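Local coordinates for Lin2891 protein (Listeria innocua, PDB 3DB0) that is a putative pyridoxamine 5'-phosphate oxidase of the FMN-binding split-barrel type, probably a flavin-dependent oxidoreductase whose substrate is not established, at residues 46-49 against 50-54. Residues are numbered along the deposited sequence; the frame is centred on the assembly and turned at random.
Sequences TPSG and KELPK
Lys-54 starts with CG lodged between its own backbone N and carbonyl carbon (chi1 65°) and then runs extended, a shape that lays its aliphatic chain alongside Ser-48 and carries the amine back to Pro-47. Ser-48, with OG swung to the far side from its backbone N (chi1 -171°), sets that hydroxyl against the methylenes: OG lies 3.2 Å from Lys-54 CE and 3.5 Å from Lys-54 CG. The hydroxyl's strongest polar partner is Thr-55 OG1, which also hydrogen-bonds Gly-49 O. At the end of the chain, Lys-54 NZ makes a weak hydrogen bond of 3.3 Å to Pro-47 O; its stronger partner is the carbonyl of Asp-103 of the second subunit, so the amine bridges two backbone oxygens across the interface.

From the last residue of the strand the backbone folds into a type I beta turn, Gly-49 to Leu-52. It is closed by Leu-52 N to Gly-49 O at 3.1 Å, a nearly straight hydrogen bond whose donor sits well above the carbonyl plane, off the lone pairs. Leu-52, the N-cap residue, turns its side chain back over the glycine, with CD1 3.6 Å from Gly-49 N, and helps bury this amide nitrogen, for which the model holds no hydrogen-bond partner.

This tight corner takes the chain from barrel strand 43-49, paired here with strand 113-126, into helix 53-60, whose first turn packs through Pro-53 and Lys-54 on strand 29-40.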
loop_
_atom_site.group_PDB
_atom_site.type_symbol
_atom_site.label_atom_id
_atom_site.label_comp_id
_atom_site.label_asym_id
_atom_site.label_seq_id
_atom_site.Cartn_x
_atom_site.Cartn_y
_atom_site.Cartn_z
ATOM N N THR B 46 -3.408 -13.848 5.454
ATOM C CA THR B 46 -3.945 -13.204 4.290
ATOM C C THR B 46 -5.464 -13.575 4.190
ATOM O O THR B 46 -5.855 -14.763 4.381
ATOM C CB THR B 46 -3.114 -13.571 3.014
ATOM O OG1 THR B 46 -3.544 -12.770 1.927
ATOM C CG2 THR B 46 -3.268 -15.034 2.653
ATOM N N PRO B 47 -6.307 -12.573 3.859
ATOM C CA PRO B 47 -7.754 -12.757 3.723
ATOM C C PRO B 47 -8.157 -13.565 2.536
ATOM O O PRO B 47 -7.476 -13.597 1.512
ATOM C CB PRO B 47 -8.312 -11.319 3.641
ATOM C CG PRO B 47 -7.161 -10.472 3.303
ATOM C CD PRO B 47 -5.886 -11.195 3.571
ATOM N N SER B 48 -9.271 -14.269 2.681
ATOM C CA SER B 48 -9.785 -15.040 1.549
ATOM C C SER B 48 -11.278 -15.306 1.731
ATOM O O SER B 48 -11.867 -14.868 2.712
ATOM C CB SER B 48 -8.976 -16.313 1.395
ATOM O OG SER B 48 -9.311 -16.987 0.203
ATOM N N GLY B 49 -11.898 -15.968 0.763
ATOM C CA GLY B 49 -13.299 -16.355 0.843
ATOM C C GLY B 49 -13.348 -17.869 0.879
ATOM O O GLY B 49 -12.476 -18.534 0.322
ATOM N N LYS B 50 -14.368 -18.416 1.529
ATOM C CA LYS B 50 -14.512 -19.875 1.678
ATOM C C LYS B 50 -14.507 -20.629 0.374
ATOM O O LYS B 50 -14.069 -21.796 0.302
ATOM C CB LYS B 50 -15.838 -20.265 2.342
ATOM C CG LYS B 50 -15.916 -20.079 3.817
ATOM C CD LYS B 50 -17.294 -20.448 4.326
ATOM C CE LYS B 50 -17.470 -19.866 5.706
ATOM N NZ LYS B 50 -18.828 -20.123 6.221
ATOM N N GLU B 51 -15.082 -19.995 -0.636
ATOM C CA GLU B 51 -15.211 -20.601 -1.959
ATOM C C GLU B 51 -14.173 -20.195 -2.979
ATOM O O GLU B 51 -14.267 -20.613 -4.116
ATOM C CB GLU B 51 -16.601 -20.335 -2.560
ATOM C CG GLU B 51 -17.702 -21.277 -2.060
ATOM C CD GLU B 51 -17.921 -21.265 -0.527
ATOM O OE1 GLU B 51 -18.291 -20.209 0.025
ATOM O OE2 GLU B 51 -17.771 -22.340 0.097
ATOM N N LEU B 52 -13.200 -19.377 -2.604
ATOM C CA LEU B 52 -12.193 -18.954 -3.575
ATOM C C LEU B 52 -11.228 -20.074 -3.876
ATOM O O LEU B 52 -10.982 -20.879 -3.026
ATOM C CB LEU B 52 -11.436 -17.758 -3.072
ATOM C CG LEU B 52 -12.313 -16.489 -3.005
ATOM C CD1 LEU B 52 -11.475 -15.246 -2.782
ATOM C CD2 LEU B 52 -13.102 -16.371 -4.278
ATOM N N PRO B 53 -10.720 -20.141 -5.103
ATOM C CA PRO B 53 -9.738 -21.136 -5.490
ATOM C C PRO B 53 -8.504 -21.168 -4.559
ATOM O O PRO B 53 -8.069 -22.246 -4.221
ATOM C CB PRO B 53 -9.344 -20.716 -6.909
ATOM C CG PRO B 53 -10.575 -20.048 -7.450
ATOM C CD PRO B 53 -11.289 -19.435 -6.274
ATOM N N LYS B 54 -7.971 -20.032 -4.132
ATOM C CA LYS B 54 -6.764 -20.070 -3.300
ATOM C C LYS B 54 -7.029 -20.739 -1.965
ATOM O O LYS B 54 -6.176 -21.417 -1.429
ATOM C CB LYS B 54 -6.121 -18.705 -3.102
ATOM C CG LYS B 54 -6.946 -17.708 -2.321
ATOM C CD LYS B 54 -6.199 -16.393 -2.181
ATOM C CE LYS B 54 -7.041 -15.394 -1.425
ATOM N NZ LYS B 54 -6.685 -13.974 -1.703
#